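Local coordinates for protein glutamine synthetase (Helicobacter pylori, PDB 5ZLI) that is a member of the glutamine synthetase family that assembles as a dodecamer, each subunit joining a beta-Grasp domain to a larger catalytic domain, at residues B[115-120]-B[380-385]. Sequence-based numbering, arbitrary orientation.
Sequences RSIAKK and AFAAIL
Helices 114-128 and 377-393 come together at Ala118 and Ala382, whose CA atoms are the nearest pair across the two segments, 5.1 Å apart, a spacing consistent with a methyl being the whole side chain at both positions. This is a close helix-helix packing within the glutamine synthetase catalytic domain, linking segments separated by some 260 residues of sequence. The helical character of residues 380-385 is clear from an i to i+4 backbone hydrogen bond, Ile384 N to Ala380 O at 2.8 Å; in 115-120 the corresponding bond from Lys120 N to Ser116 O measures 3.1 Å.

The interface itself is small and apolar, burying 88 Å² in all. Ala382 directs its methyl toward helix 114-128, where CB lies 4.2 Å from Ala118 CA and thus meets the backbone of that helix. Phe446, from a loop, touches both Ile117 and Ala382, while Leu238 of helix 238-258 packs on Ala118 and Phe381, so further apolar groups flank the contact. Lys119 starts out away from 380-385, and the ends of Arg115 and Lys119 are held in salt bridges, Arg115 with Asp243 and Asp80, Lys119 with Asp80 and Asp100. In Ile117 a chi1 of -65° sets CG2 opposite the backbone N, beside the carbonyl carbon, and from there this branch methyl meets Ala382 CB at 3.8 Å.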
ATOM      1  N   ARG B 115      43.288 -18.083 -30.732  1.00 28.76           N
ATOM      2  CA  ARG B 115      43.452 -17.514 -32.061  1.00 31.47           C
ATOM      3  C   ARG B 115      44.822 -17.881 -32.670  1.00 39.71           C
ATOM      4  O   ARG B 115      44.941 -18.009 -33.899  1.00 37.65           O
ATOM      5  CB  ARG B 115      43.216 -16.011 -31.978  1.00 28.88           C
ATOM      6  CG  ARG B 115      43.000 -15.403 -33.294  1.00 29.89           C
ATOM      7  CD  ARG B 115      42.620 -13.950 -33.234  1.00 32.17           C
ATOM      8  NE  ARG B 115      43.609 -13.247 -34.037  1.00 38.25           N
ATOM      9  CZ  ARG B 115      43.442 -12.855 -35.296  1.00 34.69           C
ATOM     10  NH1 ARG B 115      42.297 -13.059 -35.918  1.00 34.26           N
ATOM     11  NH2 ARG B 115      44.437 -12.256 -35.930  1.00 42.83           N
ATOM     12  N   SER B 116      45.858 -18.081 -31.831  1.00 33.45           N
ATOM     13  CA  SER B 116      47.142 -18.592 -32.320  1.00 32.23           C
ATOM     14  C   SER B 116      47.016 -20.041 -32.783  1.00 34.68           C
ATOM     15  O   SER B 116      47.645 -20.452 -33.766  1.00 31.92           O
ATOM     16  CB  SER B 116      48.215 -18.483 -31.241  1.00 32.40           C
ATOM     17  OG  SER B 116      48.641 -17.154 -31.023  1.00 29.98           O
ATOM     18  N   ILE B 117      46.260 -20.847 -32.041  1.00 35.78           N
ATOM     19  CA  ILE B 117      45.954 -22.195 -32.499  1.00 35.64           C
ATOM     20  C   ILE B 117      45.281 -22.158 -33.869  1.00 33.71           C
ATOM     21  O   ILE B 117      45.646 -22.920 -34.767  1.00 34.98           O
ATOM     22  CB  ILE B 117      45.084 -22.932 -31.454  1.00 31.02           C
ATOM     23  CG1 ILE B 117      45.884 -23.145 -30.157  1.00 35.60           C
ATOM     24  CG2 ILE B 117      44.489 -24.261 -32.012  1.00 27.64           C
ATOM     25  CD1 ILE B 117      45.111 -23.797 -29.001  1.00 30.20           C
ATOM     26  N   ALA B 118      44.341 -21.227 -34.078  1.00 37.78           N
ATOM     27  CA  ALA B 118      43.565 -21.220 -35.319  1.00 35.96           C
ATOM     28  C   ALA B 118      44.403 -20.893 -36.530  1.00 38.38           C
ATOM     29  O   ALA B 118      44.026 -21.272 -37.638  1.00 42.16           O
ATOM     30  CB  ALA B 118      42.400 -20.231 -35.242  1.00 35.74           C
ATOM     31  N   LYS B 119      45.508 -20.174 -36.354  1.00 40.08           N
ATOM     32  CA  LYS B 119      46.426 -20.000 -37.463  1.00 34.77           C
ATOM     33  C   LYS B 119      47.278 -21.248 -37.626  1.00 40.41           C
ATOM     34  O   LYS B 119      47.356 -21.810 -38.720  1.00 42.34           O
ATOM     35  CB  LYS B 119      47.296 -18.793 -37.195  1.00 32.32           C
ATOM     36  CG  LYS B 119      46.500 -17.543 -37.137  1.00 33.37           C
ATOM     37  CD  LYS B 119      47.388 -16.347 -36.993  1.00 29.65           C
ATOM     38  CE  LYS B 119      46.538 -15.105 -36.896  1.00 38.31           C
ATOM     39  NZ  LYS B 119      47.293 -13.850 -36.707  1.00 37.50           N
ATOM     40  N   LYS B 120      47.769 -21.802 -36.522  1.00 38.93           N
ATOM     41  CA  LYS B 120      48.585 -23.001 -36.623  1.00 38.03           C
ATOM     42  C   LYS B 120      47.783 -24.158 -37.218  1.00 39.23           C
ATOM     43  O   LYS B 120      48.351 -25.023 -37.902  1.00 38.38           O
ATOM     44  CB  LYS B 120      49.145 -23.315 -35.233  1.00 38.27           C
ATOM     45  CG  LYS B 120      50.207 -22.290 -34.808  1.00 40.12           C
ATOM     46  CD  LYS B 120      50.785 -22.510 -33.415  1.00 37.86           C
ATOM     47  CE  LYS B 120      51.081 -23.963 -33.128  1.00 48.16           C
ATOM     48  NZ  LYS B 120      51.922 -24.604 -34.161  1.00 45.30           N
ATOM     49  N   ALA B 380      37.126 -24.544 -31.874  1.00 23.14           N
ATOM     50  CA  ALA B 380      36.163 -25.360 -32.612  1.00 27.33           C
ATOM     51  C   ALA B 380      36.585 -25.517 -34.078  1.00 37.94           C
ATOM     52  O   ALA B 380      36.727 -26.645 -34.587  1.00 33.95           O
ATOM     53  CB  ALA B 380      34.757 -24.758 -32.513  1.00 23.81           C
ATOM     54  N   PHE B 381      36.787 -24.399 -34.784  1.00 30.69           N
ATOM     55  CA  PHE B 381      37.156 -24.499 -36.193  1.00 31.47           C
ATOM     56  C   PHE B 381      38.481 -25.228 -36.354  1.00 33.72           C
ATOM     57  O   PHE B 381      38.593 -26.173 -37.151  1.00 35.11           O
ATOM     58  CB  PHE B 381      37.226 -23.116 -36.826  1.00 31.64           C
ATOM     59  CG  PHE B 381      35.929 -22.402 -36.832  1.00 29.61           C
ATOM     60  CD1 PHE B 381      34.747 -23.089 -36.628  1.00 28.83           C
ATOM     61  CD2 PHE B 381      35.883 -21.042 -37.021  1.00 31.35           C
ATOM     62  CE1 PHE B 381      33.563 -22.438 -36.631  1.00 24.46           C
ATOM     63  CE2 PHE B 381      34.690 -20.382 -37.020  1.00 31.11           C
ATOM     64  CZ  PHE B 381      33.531 -21.082 -36.828  1.00 30.98           C
ATOM     65  N   ALA B 382      39.492 -24.814 -35.580  1.00 27.61           N
ATOM     66  CA  ALA B 382      40.784 -25.486 -35.613  1.00 28.46           C
ATOM     67  C   ALA B 382      40.619 -26.987 -35.466  1.00 29.63           C
ATOM     68  O   ALA B 382      41.176 -27.760 -36.244  1.00 33.22           O
ATOM     69  CB  ALA B 382      41.695 -24.933 -34.527  1.00 29.19           C
ATOM     70  N   ALA B 383      39.897 -27.424 -34.438  1.00 34.10           N
ATOM     71  CA  ALA B 383      39.717 -28.863 -34.208  1.00 41.78           C
ATOM     72  C   ALA B 383      38.905 -29.555 -35.319  1.00 37.06           C
ATOM     73  O   ALA B 383      39.222 -30.674 -35.728  1.00 33.99           O
ATOM     74  CB  ALA B 383      39.080 -29.081 -32.835  1.00 35.47           C
ATOM     75  N   ILE B 384      37.839 -28.930 -35.804  1.00 40.21           N
ATOM     76  CA  ILE B 384      37.098 -29.539 -36.905  1.00 38.69           C
ATOM     77  C   ILE B 384      38.007 -29.782 -38.095  1.00 46.49           C
ATOM     78  O   ILE B 384      37.944 -30.849 -38.731  1.00 52.08           O
ATOM     79  CB  ILE B 384      35.877 -28.682 -37.266  1.00 35.98           C
ATOM     80  CG1 ILE B 384      34.758 -29.009 -36.278  1.00 32.22           C
ATOM     81  CG2 ILE B 384      35.471 -28.899 -38.698  1.00 36.21           C
ATOM     82  CD1 ILE B 384      33.740 -27.930 -36.130  1.00 37.66           C
ATOM     83  N   LEU B 385      38.880 -28.815 -38.411  1.00 41.18           N
ATOM     84  CA  LEU B 385      39.773 -29.015 -39.546  1.00 38.23           C
ATOM     85  C   LEU B 385      40.803 -30.096 -39.263  1.00 35.41           C
ATOM     86  O   LEU B 385      41.083 -30.919 -40.131  1.00 41.24           O
ATOM     87  CB  LEU B 385      40.436 -27.711 -39.949  1.00 37.25           C
ATOM     88  CG  LEU B 385      41.459 -27.951 -41.061  1.00 44.20           C
ATOM     89  CD1 LEU B 385      40.832 -28.443 -42.374  1.00 27.68           C
ATOM     90  CD2 LEU B 385      42.245 -26.644 -41.305  1.00 39.42           C
TER